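Local coordinates for protein YJHT (Escherichia coli, PDB 2UVK) that converts the alpha-anomer of N-acetylneuraminate to the beta-anomer, speeding the equilibrium between the two forms of this sialic acid, at residues B[113-127]-B[191-205]. Sequence-based numbering, arbitrary orientation.
Sequences VTFVHNGKAYVTGGV and TAGAAVVNKGDKTWL
Phe115 drives its ring into a hollow of the neighbouring sheet floored by Thr203 and bordered by Val196 and Asn198. Thr203 CG2 stands 3.8 Å from the centroid of the Phe115 ring and 8° off its normal, a CH-pi contact, while Tyr122 CB sits over the opposite face, toward its rim. Thr203 OG1 lies over the same face as its methyl and accepts from Asn198 ND2 almost straight (2.9 Å, 176°), within the amide plane. That bond steadies the amide beside the ring, the two planes nearly parallel. With an alanine at Phe115, the hollow over Thr203 would probably stay unfilled and its methyl without an aromatic face. Val113 is a forked knob: its CB, the stem, meets Val196 CG1 at 3.8 Å, CG1 points to Ala194 O, and CG2, between the backbone N and carbonyl carbon, reaches Leu205 CD2, also at 3.8 Å. At the turn end, Asp201 OD1 comes in plane to the edge of the His117 ring, 3.1 Å from CE1. Strands 113-117 and 195-199 run 7° apart with axes 7.2 Å distant, face-to-face packing of successive beta-propeller blades. The cross-segment hydrogen bond, Gly126 N to Thr191 O (2.8 Å), lies beyond the strands, beside Ala192, whose side chain is about 4 Å from that of Glu209, the predicted proton acceptor; between the blades, therefore, cohesion rests mainly on apolar shape-matching.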
loop_
_atom_site.group_PDB
_atom_site.type_symbol
_atom_site.label_atom_id
_atom_site.label_comp_id
_atom_site.label_asym_id
_atom_site.label_seq_id
_atom_site.Cartn_x
_atom_site.Cartn_y
_atom_site.Cartn_z
ATOM N N VAL B 113 -12.866 -6.933 -1.970
ATOM C CA VAL B 113 -14.269 -7.139 -1.647
ATOM C C VAL B 113 -14.761 -5.936 -0.847
ATOM O O VAL B 113 -13.969 -5.145 -0.336
ATOM C CB VAL B 113 -14.493 -8.442 -0.838
ATOM C CG1 VAL B 113 -14.133 -9.664 -1.686
ATOM C CG2 VAL B 113 -13.770 -8.386 0.499
ATOM N N THR B 114 -16.078 -5.798 -0.743
ATOM C CA THR B 114 -16.661 -4.799 0.151
ATOM C C THR B 114 -17.935 -5.346 0.765
ATOM O O THR B 114 -18.736 -6.016 0.098
ATOM C CB THR B 114 -16.929 -3.484 -0.625
ATOM O OG1 THR B 114 -15.692 -3.007 -1.153
ATOM C CG2 THR B 114 -17.520 -2.401 0.253
ATOM N N PHE B 115 -18.068 -5.115 2.073
ATOM C CA PHE B 115 -19.295 -5.456 2.800
ATOM C C PHE B 115 -19.671 -4.333 3.754
ATOM O O PHE B 115 -18.845 -3.504 4.118
ATOM C CB PHE B 115 -19.152 -6.796 3.545
ATOM C CG PHE B 115 -18.067 -6.827 4.600
ATOM C CD1 PHE B 115 -18.380 -6.679 5.936
ATOM C CD2 PHE B 115 -16.738 -7.061 4.263
ATOM C CE1 PHE B 115 -17.389 -6.746 6.918
ATOM C CE2 PHE B 115 -15.756 -7.119 5.242
ATOM C CZ PHE B 115 -16.089 -6.950 6.573
ATOM N N VAL B 116 -20.946 -4.323 4.158
ATOM C CA VAL B 116 -21.451 -3.283 5.061
ATOM C C VAL B 116 -21.598 -3.900 6.461
ATOM O O VAL B 116 -22.205 -4.969 6.620
ATOM C CB VAL B 116 -22.812 -2.700 4.564
ATOM C CG1 VAL B 116 -23.360 -1.636 5.538
ATOM C CG2 VAL B 116 -22.661 -2.078 3.154
ATOM N N HIS B 117 -21.001 -3.236 7.441
ATOM C CA HIS B 117 -21.155 -3.642 8.847
ATOM C C HIS B 117 -21.317 -2.402 9.721
ATOM O O HIS B 117 -20.547 -1.444 9.651
ATOM C CB HIS B 117 -19.963 -4.490 9.251
ATOM C CG HIS B 117 -19.950 -4.884 10.690
ATOM N ND1 HIS B 117 -20.742 -5.891 11.192
ATOM C CD2 HIS B 117 -19.223 -4.417 11.727
ATOM C CE1 HIS B 117 -20.514 -6.015 12.488
ATOM N NE2 HIS B 117 -19.596 -5.133 12.838
ATOM N N ASN B 118 -22.399 -2.384 10.508
ATOM C CA ASN B 118 -22.672 -1.243 11.371
ATOM C C ASN B 118 -22.499 0.120 10.694
ATOM O O ASN B 118 -21.837 1.019 11.229
ATOM C CB ASN B 118 -21.812 -1.321 12.645
ATOM C CG ASN B 118 -22.119 -2.558 13.507
ATOM O OD1 ASN B 118 -21.305 -2.957 14.343
ATOM N ND2 ASN B 118 -23.269 -3.173 13.285
ATOM N N GLY B 119 -23.106 0.266 9.521
ATOM C CA GLY B 119 -23.212 1.544 8.833
ATOM C C GLY B 119 -21.954 2.003 8.112
ATOM O O GLY B 119 -21.870 3.147 7.682
ATOM N N LYS B 120 -20.977 1.110 7.998
ATOM C CA LYS B 120 -19.692 1.447 7.361
ATOM C C LYS B 120 -19.402 0.440 6.263
ATOM O O LYS B 120 -19.838 -0.713 6.328
ATOM C CB LYS B 120 -18.560 1.427 8.392
ATOM C CG LYS B 120 -18.689 2.536 9.457
ATOM C CD LYS B 120 -17.824 2.304 10.667
ATOM C CE LYS B 120 -18.067 3.421 11.706
ATOM N NZ LYS B 120 -17.057 3.424 12.794
ATOM N N ALA B 121 -18.643 0.884 5.255
ATOM C CA ALA B 121 -18.201 -0.026 4.204
ATOM C C ALA B 121 -16.820 -0.534 4.545
ATOM O O ALA B 121 -15.902 0.239 4.751
ATOM C CB ALA B 121 -18.181 0.687 2.869
ATOM N N TYR B 122 -16.692 -1.850 4.610
ATOM C CA TYR B 122 -15.441 -2.506 4.942
ATOM C C TYR B 122 -14.873 -3.111 3.667
ATOM O O TYR B 122 -15.595 -3.740 2.890
ATOM C CB TYR B 122 -15.692 -3.623 5.950
ATOM C CG TYR B 122 -15.869 -3.138 7.370
ATOM C CD1 TYR B 122 -14.850 -3.257 8.301
ATOM C CD2 TYR B 122 -17.051 -2.561 7.774
ATOM C CE1 TYR B 122 -15.013 -2.824 9.628
ATOM C CE2 TYR B 122 -17.211 -2.103 9.061
ATOM C CZ TYR B 122 -16.181 -2.221 9.977
ATOM O OH TYR B 122 -16.385 -1.795 11.299
ATOM N N VAL B 123 -13.561 -2.929 3.501
ATOM C CA VAL B 123 -12.828 -3.326 2.276
ATOM C C VAL B 123 -11.594 -4.137 2.658
ATOM O O VAL B 123 -10.864 -3.775 3.576
ATOM C CB VAL B 123 -12.376 -2.075 1.491
ATOM C CG1 VAL B 123 -11.502 -2.474 0.300
ATOM C CG2 VAL B 123 -13.593 -1.247 1.037
ATOM N N THR B 124 -11.385 -5.252 1.973
ATOM C CA THR B 124 -10.107 -5.969 2.087
ATOM C C THR B 124 -9.816 -6.628 0.760
ATOM O O THR B 124 -10.689 -6.694 -0.111
ATOM C CB THR B 124 -10.094 -6.981 3.258
ATOM O OG1 THR B 124 -8.756 -7.435 3.468
ATOM C CG2 THR B 124 -11.051 -8.115 3.039
ATOM N N GLY B 125 -8.572 -7.077 0.609
ATOM C CA GLY B 125 -8.154 -7.715 -0.636
ATOM C C GLY B 125 -7.798 -6.731 -1.730
ATOM O O GLY B 125 -7.903 -5.518 -1.576
ATOM N N GLY B 126 -7.387 -7.299 -2.843
ATOM C CA GLY B 126 -7.032 -6.530 -4.015
ATOM C C GLY B 126 -5.559 -6.564 -4.335
ATOM O O GLY B 126 -4.697 -6.825 -3.469
ATOM N N VAL B 127 -5.269 -6.255 -5.591
ATOM C CA VAL B 127 -3.889 -6.191 -6.054
ATOM C C VAL B 127 -3.168 -4.988 -5.436
ATOM O O VAL B 127 -3.795 -4.066 -4.893
ATOM C CB VAL B 127 -3.849 -6.068 -7.585
ATOM C CG1 VAL B 127 -4.579 -7.226 -8.245
ATOM C CG2 VAL B 127 -4.385 -4.686 -8.061
ATOM N N THR B 191 -6.110 -11.633 -0.843
ATOM C CA THR B 191 -6.431 -12.207 -2.130
ATOM C C THR B 191 -7.043 -11.127 -3.031
ATOM O O THR B 191 -7.451 -10.074 -2.568
ATOM C CB THR B 191 -7.500 -13.317 -1.993
ATOM O OG1 THR B 191 -8.715 -12.733 -1.480
ATOM C CG2 THR B 191 -6.990 -14.470 -1.078
ATOM N N ALA B 192 -7.127 -11.463 -4.310
ATOM C CA ALA B 192 -7.828 -10.645 -5.293
ATOM C C ALA B 192 -8.912 -11.532 -5.916
ATOM O O ALA B 192 -8.635 -12.618 -6.379
ATOM C CB ALA B 192 -6.845 -10.134 -6.351
ATOM N N GLY B 193 -10.165 -11.109 -5.884
ATOM C CA GLY B 193 -11.239 -11.897 -6.450
ATOM C C GLY B 193 -11.871 -12.938 -5.540
ATOM O O GLY B 193 -12.531 -13.860 -6.011
ATOM N N ALA B 194 -11.713 -12.767 -4.230
ATOM C CA ALA B 194 -12.475 -13.581 -3.279
ATOM C C ALA B 194 -13.954 -13.180 -3.402
ATOM O O ALA B 194 -14.281 -12.079 -3.905
ATOM C CB ALA B 194 -11.979 -13.388 -1.856
ATOM N N ALA B 195 -14.829 -14.091 -2.995
ATOM C CA ALA B 195 -16.245 -13.816 -2.874
ATOM C C ALA B 195 -16.511 -13.500 -1.415
ATOM O O ALA B 195 -15.969 -14.175 -0.533
ATOM C CB ALA B 195 -17.061 -14.998 -3.331
ATOM N N VAL B 196 -17.306 -12.479 -1.150
ATOM C CA VAL B 196 -17.664 -12.101 0.238
ATOM C C VAL B 196 -19.138 -12.348 0.533
ATOM O O VAL B 196 -19.993 -12.149 -0.321
ATOM C CB VAL B 196 -17.296 -10.633 0.538
ATOM C CG1 VAL B 196 -18.029 -9.672 -0.380
ATOM C CG2 VAL B 196 -17.556 -10.254 2.015
ATOM N N VAL B 197 -19.417 -12.815 1.759
ATOM C CA VAL B 197 -20.778 -12.842 2.285
ATOM C C VAL B 197 -20.751 -12.287 3.706
ATOM O O VAL B 197 -19.840 -12.600 4.457
ATOM C CB VAL B 197 -21.403 -14.266 2.298
ATOM C CG1 VAL B 197 -22.833 -14.219 2.894
ATOM C CG2 VAL B 197 -21.452 -14.865 0.925
ATOM N N ASN B 198 -21.742 -11.461 4.045
ATOM C CA ASN B 198 -21.875 -10.874 5.380
ATOM C C ASN B 198 -23.262 -11.196 5.942
ATOM O O ASN B 198 -24.252 -11.091 5.242
ATOM C CB ASN B 198 -21.729 -9.341 5.332
ATOM C CG ASN B 198 -22.177 -8.675 6.625
ATOM O OD1 ASN B 198 -23.334 -8.202 6.740
ATOM N ND2 ASN B 198 -21.291 -8.666 7.620
ATOM N N LYS B 199 -23.320 -11.598 7.205
ATOM C CA LYS B 199 -24.610 -11.750 7.874
ATOM C C LYS B 199 -24.392 -11.383 9.324
ATOM O O LYS B 199 -23.705 -12.088 10.032
ATOM C CB LYS B 199 -25.125 -13.177 7.737
ATOM C CG LYS B 199 -26.517 -13.385 8.341
ATOM C CD LYS B 199 -27.024 -14.798 8.130
ATOM N N GLY B 200 -24.940 -10.247 9.739
ATOM C CA GLY B 200 -24.767 -9.763 11.101
ATOM C C GLY B 200 -23.304 -9.600 11.444
ATOM O O GLY B 200 -22.553 -8.966 10.699
ATOM N N ASP B 201 -22.874 -10.228 12.534
ATOM C CA ASP B 201 -21.517 -10.030 13.046
ATOM C C ASP B 201 -20.508 -11.010 12.448
ATOM O O ASP B 201 -19.383 -11.106 12.938
ATOM C CB ASP B 201 -21.518 -10.111 14.587
ATOM C CG ASP B 201 -21.989 -8.830 15.242
ATOM O OD1 ASP B 201 -22.024 -7.768 14.595
ATOM O OD2 ASP B 201 -22.368 -8.884 16.448
ATOM N N LYS B 202 -20.892 -11.705 11.371
ATOM C CA LYS B 202 -19.971 -12.601 10.654
ATOM C C LYS B 202 -19.815 -12.195 9.193
ATOM O O LYS B 202 -20.790 -11.836 8.556
ATOM C CB LYS B 202 -20.471 -14.030 10.672
ATOM C CG LYS B 202 -20.626 -14.623 12.077
ATOM C CD LYS B 202 -19.329 -14.668 12.859
ATOM C CE LYS B 202 -19.518 -15.371 14.210
ATOM N NZ LYS B 202 -19.846 -16.803 14.023
ATOM N N THR B 203 -18.579 -12.250 8.702
ATOM C CA THR B 203 -18.309 -12.110 7.264
ATOM C C THR B 203 -17.362 -13.233 6.838
ATOM O O THR B 203 -16.443 -13.599 7.566
ATOM C CB THR B 203 -17.672 -10.770 7.003
ATOM O OG1 THR B 203 -18.611 -9.742 7.346
ATOM C CG2 THR B 203 -17.219 -10.649 5.512
ATOM N N TRP B 204 -17.599 -13.758 5.639
ATOM C CA TRP B 204 -16.812 -14.829 5.058
ATOM C C TRP B 204 -16.154 -14.359 3.757
ATOM O O TRP B 204 -16.799 -13.668 2.982
ATOM C CB TRP B 204 -17.711 -16.030 4.782
ATOM C CG TRP B 204 -18.352 -16.578 6.023
ATOM C CD1 TRP B 204 -17.818 -17.510 6.844
ATOM C CD2 TRP B 204 -19.646 -16.239 6.567
ATOM N NE1 TRP B 204 -18.681 -17.768 7.878
ATOM C CE2 TRP B 204 -19.804 -17.000 7.744
ATOM C CE3 TRP B 204 -20.663 -15.358 6.200
ATOM C CZ2 TRP B 204 -20.956 -16.922 8.537
ATOM C CZ3 TRP B 204 -21.810 -15.285 6.990
ATOM C CH2 TRP B 204 -21.936 -16.062 8.151
ATOM N N LEU B 205 -14.883 -14.729 3.570
ATOM C CA LEU B 205 -14.054 -14.415 2.377
ATOM C C LEU B 205 -13.669 -15.738 1.751
ATOM O O LEU B 205 -12.919 -16.513 2.346
ATOM C CB LEU B 205 -12.801 -13.640 2.774
ATOM C CG LEU B 205 -12.982 -12.373 3.609
ATOM C CD1 LEU B 205 -11.609 -11.787 3.990
ATOM C CD2 LEU B 205 -13.806 -11.348 2.861
#